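PDB 4Q7O: immunity protein from Neisseria meningitidis, which probably protects its own cell by binding and neutralising the toxin deployed in contact-dependent growth inhibition. Local coordinates for residues P85-S90 with N105-Y110; E29-F34 with D38-C43; D117-I120 with Y125-K128. All blocks are in the same frame, centred on the assembly; numbering follows the deposited sequence.

Interaction 1: residues P85-S90 with N105-Y110; sequences PSIYFS and NLAYHY
Ile87 and Phe89, two residues apart on the strand and so on the same face of the sheet, both direct their side chains at Ala107 on the helix. The Ile87 branch that does the touching is CG2, whose methyl meets Ala107 CB at 3.6 Å. With CG1 anti to the backbone N (chi1 177°), CG2 falls between the N and the carbonyl carbon and is the branch left facing the helix. Phe89 approaches differently: its ring presents the CE1 edge, and Ala107 CB lies near the ring plane, 4.3 Å from CE1, rather than over a face. One small methyl thus serves two larger side chains, and the helix can come near the strand, with the CA atoms of Ile87 and Ala107 7.5 Å apart. Toward the start of the strand a water links the backbones, donating to Pro85 O at 2.9 Å and accepting from Asn105 N in the first turn of the helix. Strand 86-91 lies between strands 58-62 and 98-103 of the antiparallel sheet; helix 104-121 follows 98-103 directly and packs on this face, where Phe27 of helix 22-34 meets the Phe89 ring edge-to-face.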
loop_
_atom_site.group_PDB
_atom_site.type_symbol
_atom_site.label_atom_id
_atom_site.label_comp_id
_atom_site.label_asym_id
_atom_site.label_seq_id
_atom_site.Cartn_x
_atom_site.Cartn_y
_atom_site.Cartn_z
ATOM N N PRO B 85 -11.741 1.682 -20.931
ATOM C CA PRO B 85 -12.495 1.037 -19.849
ATOM C C PRO B 85 -11.654 0.997 -18.575
ATOM O O PRO B 85 -10.507 0.525 -18.585
ATOM C CB PRO B 85 -12.736 -0.375 -20.383
ATOM C CG PRO B 85 -12.767 -0.187 -21.894
ATOM C CD PRO B 85 -11.720 0.864 -22.157
ATOM N N SER B 86 -12.230 1.501 -17.493
ATOM C CA SER B 86 -11.499 1.712 -16.255
ATOM C C SER B 86 -12.209 1.106 -15.054
ATOM O O SER B 86 -13.372 0.717 -15.122
ATOM C CB SER B 86 -11.248 3.205 -16.026
ATOM O OG SER B 86 -10.418 3.749 -17.045
ATOM N N ILE B 87 -11.497 1.057 -13.941
ATOM C CA ILE B 87 -12.004 0.429 -12.739
ATOM C C ILE B 87 -11.558 1.210 -11.509
ATOM O O ILE B 87 -10.437 1.721 -11.447
ATOM C CB ILE B 87 -11.577 -1.057 -12.696
ATOM C CG1 ILE B 87 -12.022 -1.738 -11.397
ATOM C CG2 ILE B 87 -10.067 -1.197 -12.944
ATOM C CD1 ILE B 87 -11.913 -3.247 -11.461
ATOM N N TYR B 88 -12.471 1.321 -10.552
ATOM C CA TYR B 88 -12.261 2.050 -9.312
ATOM C C TYR B 88 -11.909 1.103 -8.179
ATOM O O TYR B 88 -12.565 0.087 -8.003
ATOM C CB TYR B 88 -13.550 2.801 -8.982
ATOM C CG TYR B 88 -13.641 3.406 -7.605
ATOM C CD1 TYR B 88 -13.130 4.671 -7.338
ATOM C CD2 TYR B 88 -14.304 2.741 -6.587
ATOM C CE1 TYR B 88 -13.252 5.244 -6.079
ATOM C CE2 TYR B 88 -14.431 3.300 -5.334
ATOM C CZ TYR B 88 -13.900 4.548 -5.084
ATOM O OH TYR B 88 -14.041 5.100 -3.831
ATOM N N PHE B 89 -10.874 1.445 -7.419
ATOM C CA PHE B 89 -10.517 0.726 -6.203
ATOM C C PHE B 89 -10.547 1.666 -5.020
ATOM O O PHE B 89 -10.173 2.832 -5.138
ATOM C CB PHE B 89 -9.097 0.158 -6.303
ATOM C CG PHE B 89 -8.975 -1.005 -7.218
ATOM C CD1 PHE B 89 -8.867 -0.814 -8.589
ATOM C CD2 PHE B 89 -8.938 -2.296 -6.710
ATOM C CE1 PHE B 89 -8.741 -1.895 -9.443
ATOM C CE2 PHE B 89 -8.809 -3.384 -7.560
ATOM C CZ PHE B 89 -8.710 -3.186 -8.923
ATOM N N SER B 90 -10.961 1.163 -3.867
ATOM C CA SER B 90 -10.755 1.926 -2.647
ATOM C C SER B 90 -10.405 1.033 -1.477
ATOM O O SER B 90 -10.802 -0.131 -1.428
ATOM C CB SER B 90 -11.963 2.805 -2.324
ATOM O OG SER B 90 -13.035 2.035 -1.835
ATOM N N ASN B 105 -7.285 -3.058 -18.202
ATOM C CA ASN B 105 -6.160 -3.881 -18.639
ATOM C C ASN B 105 -5.082 -3.965 -17.569
ATOM O O ASN B 105 -4.545 -5.041 -17.285
ATOM C CB ASN B 105 -5.543 -3.325 -19.925
ATOM C CG ASN B 105 -6.399 -3.566 -21.140
ATOM O OD1 ASN B 105 -7.344 -4.361 -21.111
ATOM N ND2 ASN B 105 -6.059 -2.894 -22.231
ATOM N N LEU B 106 -4.750 -2.821 -16.982
ATOM C CA LEU B 106 -3.760 -2.798 -15.910
ATOM C C LEU B 106 -4.269 -3.539 -14.682
ATOM O O LEU B 106 -3.513 -4.251 -14.028
ATOM C CB LEU B 106 -3.353 -1.359 -15.568
ATOM C CG LEU B 106 -2.367 -1.230 -14.401
ATOM C CD1 LEU B 106 -1.056 -1.957 -14.675
ATOM C CD2 LEU B 106 -2.099 0.224 -14.082
ATOM N N ALA B 107 -5.555 -3.390 -14.373
ATOM C CA ALA B 107 -6.138 -4.158 -13.272
ATOM C C ALA B 107 -5.974 -5.662 -13.484
ATOM O O ALA B 107 -5.578 -6.381 -12.565
ATOM C CB ALA B 107 -7.601 -3.812 -13.081
ATOM N N TYR B 108 -6.265 -6.144 -14.689
ATOM C CA TYR B 108 -6.059 -7.564 -14.971
ATOM C C TYR B 108 -4.599 -7.991 -14.804
ATOM O O TYR B 108 -4.321 -9.078 -14.314
ATOM C CB TYR B 108 -6.575 -7.935 -16.359
ATOM C CG TYR B 108 -8.023 -8.351 -16.353
ATOM C CD1 TYR B 108 -8.393 -9.657 -16.036
ATOM C CD2 TYR B 108 -9.024 -7.447 -16.655
ATOM C CE1 TYR B 108 -9.722 -10.045 -16.028
ATOM C CE2 TYR B 108 -10.361 -7.830 -16.654
ATOM C CZ TYR B 108 -10.702 -9.126 -16.339
ATOM O OH TYR B 108 -12.027 -9.500 -16.327
ATOM N N HIS B 109 -3.681 -7.130 -15.226
ATOM C CA HIS B 109 -2.248 -7.326 -15.025
ATOM C C HIS B 109 -1.961 -7.522 -13.534
ATOM O O HIS B 109 -1.320 -8.498 -13.137
ATOM C CB HIS B 109 -1.526 -6.098 -15.599
ATOM C CG HIS B 109 -0.038 -6.086 -15.429
ATOM N ND1 HIS B 109 0.801 -6.929 -16.126
ATOM C CD2 HIS B 109 0.764 -5.267 -14.710
ATOM C CE1 HIS B 109 2.056 -6.655 -15.812
ATOM N NE2 HIS B 109 2.063 -5.648 -14.957
ATOM N N TYR B 110 -2.466 -6.620 -12.700
ATOM C CA TYR B 110 -2.274 -6.761 -11.258
ATOM C C TYR B 110 -2.916 -8.022 -10.692
ATOM O O TYR B 110 -2.320 -8.698 -9.862
ATOM C CB TYR B 110 -2.827 -5.549 -10.519
ATOM C CG TYR B 110 -2.001 -4.289 -10.628
ATOM C CD1 TYR B 110 -0.614 -4.326 -10.533
ATOM C CD2 TYR B 110 -2.618 -3.051 -10.799
ATOM C CE1 TYR B 110 0.139 -3.170 -10.608
ATOM C CE2 TYR B 110 -1.867 -1.881 -10.876
ATOM C CZ TYR B 110 -0.492 -1.949 -10.786
ATOM O OH TYR B 110 0.256 -0.803 -10.855
HETATM O O HOH W 1 -8.419 -0.970 -20.021
#

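Interaction 2: residues E29-F34 with D38-C43; sequences ETIYQF and DTLLEC
Cys43 N donates to Thr39 O at 2.9 Å, a regular helical bond that fixes the turn from which the Cys43 sulfur reaches Ile31. No hydrogen bond crosses between the two helices; the contact is apolar and is carried by Ile31, Tyr32, Leu40 and Cys43. Ile31 uses both of its branches. Its chi1 of -66° sets CG2 anti to the backbone N, where it meets Leu40 CD1 at 3.8 Å, while the longer arm carries CD1 to within 4.0 Å of Cys43 SG. Leu40 does the same from the other side. Its CB bond does not point straight at helix 29-34, but with CG anti to the backbone N (chi1 -178°) the forked end swings across the gap, and its second methyl, CD2, comes to the rim of the Tyr32 ring, near the ring plane and 3.9 Å from Tyr32 CD1. The Tyr32 hydroxyl runs past this apolar contact to hydrogen-bond His122 NE2. The axes of segments 29-34 and 38-43 approach to 9.2 Å and run nearly antiparallel, at 150°, as expected of a helical hairpin with a very short connection. On another side of the first helix, Gln33 NE2 and Thr30 O hydrogen-bond to residues of the second subunit, Asn96 among them, and the Phe34 ring meets Phe95 of that subunit, so one arm of the hairpin also serves the dimer. Within the chain, Phe53 of strand 52-55 packs on Ile31 and Cys43, Tyr60 OH of strand 58-62 hydrogen-bonds Cys43 O, and Phe118 of helix 104-121 packs on Tyr32 and Leu40, placing the hairpin between the sheet edge and that helix.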
loop_
_atom_site.group_PDB
_atom_site.type_symbol
_atom_site.label_atom_id
_atom_site.label_comp_id
_atom_site.label_asym_id
_atom_site.label_seq_id
_atom_site.Cartn_x
_atom_site.Cartn_y
_atom_site.Cartn_z
ATOM N N GLU B 29 -3.379 -7.165 0.307
ATOM C CA GLU B 29 -2.861 -7.615 1.592
ATOM C C GLU B 29 -3.930 -7.632 2.667
ATOM O O GLU B 29 -4.000 -8.556 3.477
ATOM C CB GLU B 29 -1.676 -6.768 2.055
ATOM C CG GLU B 29 -1.125 -7.165 3.429
ATOM C CD GLU B 29 -0.668 -8.617 3.525
ATOM O OE1 GLU B 29 -0.367 -9.243 2.486
ATOM O OE2 GLU B 29 -0.601 -9.133 4.661
ATOM N N THR B 30 -4.781 -6.615 2.675
ATOM C CA THR B 30 -5.773 -6.537 3.738
ATOM C C THR B 30 -6.879 -7.587 3.565
ATOM O O THR B 30 -7.348 -8.158 4.543
ATOM C CB THR B 30 -6.324 -5.109 3.931
ATOM O OG1 THR B 30 -6.923 -4.661 2.717
ATOM C CG2 THR B 30 -5.206 -4.154 4.323
ATOM N N ILE B 31 -7.287 -7.860 2.329
ATOM C CA ILE B 31 -8.251 -8.936 2.097
ATOM C C ILE B 31 -7.662 -10.300 2.456
ATOM O O ILE B 31 -8.298 -11.109 3.132
ATOM C CB ILE B 31 -8.747 -8.936 0.647
ATOM C CG1 ILE B 31 -9.551 -7.663 0.389
ATOM C CG2 ILE B 31 -9.573 -10.181 0.348
ATOM C CD1 ILE B 31 -9.845 -7.424 -1.057
ATOM N N TYR B 32 -6.439 -10.551 2.012
ATOM C CA TYR B 32 -5.777 -11.813 2.315
ATOM C C TYR B 32 -5.649 -12.075 3.814
ATOM O O TYR B 32 -5.905 -13.179 4.290
ATOM C CB TYR B 32 -4.395 -11.837 1.662
ATOM C CG TYR B 32 -3.526 -12.989 2.097
ATOM C CD1 TYR B 32 -3.740 -14.269 1.607
ATOM C CD2 TYR B 32 -2.480 -12.797 2.986
ATOM C CE1 TYR B 32 -2.934 -15.333 1.998
ATOM C CE2 TYR B 32 -1.671 -13.845 3.381
ATOM C CZ TYR B 32 -1.901 -15.111 2.889
ATOM O OH TYR B 32 -1.088 -16.147 3.284
ATOM N N GLN B 33 -5.254 -11.064 4.570
ATOM C CA GLN B 33 -4.974 -11.301 5.975
ATOM C C GLN B 33 -6.246 -11.422 6.826
ATOM O O GLN B 33 -6.226 -12.034 7.890
ATOM C CB GLN B 33 -4.077 -10.194 6.528
ATOM C CG GLN B 33 -4.774 -8.868 6.648
ATOM C CD GLN B 33 -3.840 -7.763 7.073
ATOM O OE1 GLN B 33 -2.613 -7.913 7.031
ATOM N NE2 GLN B 33 -4.413 -6.634 7.478
ATOM N N PHE B 34 -7.348 -10.841 6.362
ATOM C CA PHE B 34 -8.533 -10.704 7.200
ATOM C C PHE B 34 -9.681 -11.614 6.766
ATOM O O PHE B 34 -10.400 -12.170 7.601
ATOM C CB PHE B 34 -8.974 -9.242 7.211
ATOM C CG PHE B 34 -10.121 -8.958 8.115
ATOM C CD1 PHE B 34 -9.925 -8.825 9.479
ATOM C CD2 PHE B 34 -11.395 -8.791 7.600
ATOM C CE1 PHE B 34 -10.989 -8.553 10.321
ATOM C CE2 PHE B 34 -12.462 -8.514 8.432
ATOM C CZ PHE B 34 -12.262 -8.400 9.793
ATOM N N ASP B 38 -11.348 -18.566 0.680
ATOM C CA ASP B 38 -12.476 -18.700 -0.243
ATOM C C ASP B 38 -13.000 -17.328 -0.672
ATOM O O ASP B 38 -13.334 -17.118 -1.840
ATOM C CB ASP B 38 -13.607 -19.526 0.374
ATOM C CG ASP B 38 -13.301 -21.011 0.412
ATOM O OD1 ASP B 38 -12.349 -21.448 -0.270
ATOM O OD2 ASP B 38 -14.028 -21.740 1.120
ATOM N N THR B 39 -13.065 -16.391 0.267
ATOM C CA THR B 39 -13.444 -15.016 -0.068
ATOM C C THR B 39 -12.443 -14.365 -1.027
ATOM O O THR B 39 -12.834 -13.712 -1.999
ATOM C CB THR B 39 -13.598 -14.173 1.198
ATOM O OG1 THR B 39 -14.721 -14.670 1.936
ATOM C CG2 THR B 39 -13.808 -12.693 0.862
ATOM N N LEU B 40 -11.156 -14.550 -0.766
ATOM C CA LEU B 40 -10.138 -14.033 -1.679
ATOM C C LEU B 40 -10.305 -14.598 -3.093
ATOM O O LEU B 40 -10.171 -13.868 -4.069
ATOM C CB LEU B 40 -8.740 -14.329 -1.147
ATOM C CG LEU B 40 -7.564 -13.806 -1.974
ATOM C CD1 LEU B 40 -7.598 -12.280 -2.111
ATOM C CD2 LEU B 40 -6.256 -14.264 -1.354
ATOM N N LEU B 41 -10.604 -15.890 -3.202
ATOM C CA LEU B 41 -10.869 -16.490 -4.506
ATOM C C LEU B 41 -12.038 -15.804 -5.216
ATOM O O LEU B 41 -11.972 -15.561 -6.420
ATOM C CB LEU B 41 -11.098 -18.003 -4.391
ATOM C CG LEU B 41 -9.834 -18.825 -4.148
ATOM C CD1 LEU B 41 -10.198 -20.282 -3.968
ATOM C CD2 LEU B 41 -8.879 -18.670 -5.303
ATOM N N GLU B 42 -13.089 -15.460 -4.469
ATOM C CA GLU B 42 -14.228 -14.756 -5.063
ATOM C C GLU B 42 -13.828 -13.352 -5.515
ATOM O O GLU B 42 -14.263 -12.883 -6.571
ATOM C CB GLU B 42 -15.419 -14.708 -4.096
ATOM C CG GLU B 42 -16.000 -16.082 -3.766
ATOM C CD GLU B 42 -16.412 -16.863 -4.999
ATOM O OE1 GLU B 42 -17.155 -16.314 -5.839
ATOM O OE2 GLU B 42 -15.983 -18.028 -5.128
ATOM N N CYS B 43 -12.996 -12.696 -4.712
ATOM C CA CYS B 43 -12.410 -11.412 -5.085
ATOM C C CYS B 43 -11.656 -11.509 -6.419
ATOM O O CYS B 43 -11.812 -10.654 -7.288
ATOM C CB CYS B 43 -11.473 -10.911 -3.976
ATOM S SG CYS B 43 -10.531 -9.446 -4.393
#

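Interaction 3: residues D117-I120 with Y125-K128; sequences DFLI and YQKK
Phe118 and Tyr125 form the inner layer of a helix-loop-helix connection, in which helix 104-121 ends and Tyr125 takes the N-cap position of helix 126-139. CE2 of Phe118 lies 3.8 Å from Tyr125 CB, and CZ sits over one face of the Tyr125 ring, displaced toward its rim. The ring planes are turned 48° apart with centroids separated by 5.4 Å, an oblique pairing that is neither stacked nor T-shaped. Farther out, Leu119 CD1 comes within 3.5 Å of Gln126 OE1. Leu119 holds CG between the backbone N and the carbonyl carbon (chi1 69°), a rotamer uncommon in helices, while Gln126 bends at chi2 (81°) and brings its amide back toward the first helix. A water ties the same two residues by donating to Leu119 O at 2.7 Å and to Gln126 OE1 at 2.8 Å. Behind the aromatic pair stands helix 37-46, with Leu41 on Tyr125, while His122 meets the Phe118 ring. One residue before Phe118, the Asp117 carboxylate binds the helix to the start of helix 10-18: OD1 accepts from Asn11 N and OD2 from Leu12 N.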
loop_
_atom_site.group_PDB
_atom_site.type_symbol
_atom_site.label_atom_id
_atom_site.label_comp_id
_atom_site.label_asym_id
_atom_site.label_seq_id
_atom_site.Cartn_x
_atom_site.Cartn_y
_atom_site.Cartn_z
ATOM N N ASP B 117 1.090 -14.793 -6.989
ATOM C CA ASP B 117 1.682 -14.734 -5.649
ATOM C C ASP B 117 0.939 -15.670 -4.703
ATOM O O ASP B 117 1.554 -16.420 -3.937
ATOM C CB ASP B 117 1.624 -13.311 -5.064
ATOM C CG ASP B 117 2.622 -12.347 -5.702
ATOM O OD1 ASP B 117 3.646 -12.790 -6.258
ATOM O OD2 ASP B 117 2.386 -11.122 -5.616
ATOM N N PHE B 118 -0.386 -15.631 -4.768
ATOM C CA PHE B 118 -1.209 -16.437 -3.877
ATOM C C PHE B 118 -1.020 -17.940 -4.102
ATOM O O PHE B 118 -0.806 -18.696 -3.151
ATOM C CB PHE B 118 -2.688 -16.059 -4.012
ATOM C CG PHE B 118 -3.595 -16.912 -3.173
ATOM C CD1 PHE B 118 -3.644 -16.747 -1.794
ATOM C CD2 PHE B 118 -4.382 -17.892 -3.753
ATOM C CE1 PHE B 118 -4.472 -17.541 -1.014
ATOM C CE2 PHE B 118 -5.211 -18.693 -2.977
ATOM C CZ PHE B 118 -5.257 -18.516 -1.607
ATOM N N LEU B 119 -1.111 -18.386 -5.351
ATOM C CA LEU B 119 -0.993 -19.820 -5.612
ATOM C C LEU B 119 0.428 -20.328 -5.334
ATOM O O LEU B 119 0.623 -21.489 -4.950
ATOM C CB LEU B 119 -1.461 -20.174 -7.031
ATOM C CG LEU B 119 -0.619 -19.697 -8.216
ATOM C CD1 LEU B 119 0.484 -20.699 -8.581
ATOM C CD2 LEU B 119 -1.514 -19.421 -9.424
ATOM N N ILE B 120 1.421 -19.460 -5.529
ATOM C CA ILE B 120 2.805 -19.833 -5.244
ATOM C C ILE B 120 2.960 -20.079 -3.746
ATOM O O ILE B 120 3.588 -21.054 -3.331
ATOM C CB ILE B 120 3.805 -18.763 -5.745
ATOM C CG1 ILE B 120 3.908 -18.842 -7.271
ATOM C CG2 ILE B 120 5.185 -18.965 -5.124
ATOM C CD1 ILE B 120 4.628 -17.674 -7.927
ATOM N N TYR B 125 -4.094 -24.461 -3.510
ATOM C CA TYR B 125 -5.082 -23.783 -4.346
ATOM C C TYR B 125 -4.696 -23.716 -5.828
ATOM O O TYR B 125 -5.292 -22.954 -6.582
ATOM C CB TYR B 125 -5.372 -22.376 -3.808
ATOM C CG TYR B 125 -6.125 -22.397 -2.499
ATOM C CD1 TYR B 125 -5.445 -22.428 -1.293
ATOM C CD2 TYR B 125 -7.514 -22.416 -2.469
ATOM C CE1 TYR B 125 -6.118 -22.471 -0.095
ATOM C CE2 TYR B 125 -8.201 -22.456 -1.268
ATOM C CZ TYR B 125 -7.494 -22.485 -0.083
ATOM O OH TYR B 125 -8.154 -22.530 1.119
ATOM N N GLN B 126 -3.720 -24.527 -6.229
ATOM C CA GLN B 126 -3.201 -24.538 -7.603
ATOM C C GLN B 126 -4.295 -24.630 -8.669
ATOM O O GLN B 126 -4.390 -23.768 -9.554
ATOM C CB GLN B 126 -2.204 -25.694 -7.793
ATOM C CG GLN B 126 -1.661 -25.829 -9.213
ATOM C CD GLN B 126 -0.529 -24.864 -9.531
ATOM O OE1 GLN B 126 -0.009 -24.166 -8.648
ATOM N NE2 GLN B 126 -0.134 -24.821 -10.805
ATOM N N LYS B 127 -5.110 -25.677 -8.585
ATOM C CA LYS B 127 -6.134 -25.937 -9.593
ATOM C C LYS B 127 -7.133 -24.784 -9.730
ATOM O O LYS B 127 -7.423 -24.331 -10.838
ATOM C CB LYS B 127 -6.870 -27.239 -9.261
ATOM C CG LYS B 127 -7.950 -27.643 -10.249
ATOM C CD LYS B 127 -8.679 -28.892 -9.758
ATOM C CE LYS B 127 -9.701 -29.387 -10.766
ATOM N NZ LYS B 127 -10.670 -28.327 -11.151
ATOM N N LYS B 128 -7.644 -24.301 -8.605
ATOM C CA LYS B 128 -8.650 -23.244 -8.627
ATOM C C LYS B 128 -8.087 -21.931 -9.166
ATOM O O LYS B 128 -8.758 -21.216 -9.910
ATOM C CB LYS B 128 -9.211 -23.026 -7.224
ATOM C CG LYS B 128 -10.106 -24.155 -6.737
ATOM C CD LYS B 128 -10.470 -23.956 -5.278
ATOM C CE LYS B 128 -11.416 -25.043 -4.784
ATOM N NZ LYS B 128 -11.826 -24.794 -3.371
HETATM O O HOH W 2 1.554 -23.580 -6.441
#

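Overall arrangement
Along the chain the contacts follow in series: interaction 2 closes the hairpin of helices 22-34 and 37-46, interaction 1 then seats helix 104-121 on the antiparallel sheet, and interaction 3 joins the far end of that helix to helix 126-139. Interactions 1 and 3 thus share helix 104-121, with centres about 21 Å apart. Interactions 2 and 3, with centres about 13 Å apart, touch directly, Leu41 CD1 lying 3.9 Å from Lys128 CD, so the two helix-to-helix contacts pack against each other. Interaction 1, its centre about 17 Å from that of interaction 2, lies closest of the three to the centre of the folded chain, about 6 Å from it. Together they unite sheet and helices in one compact domain.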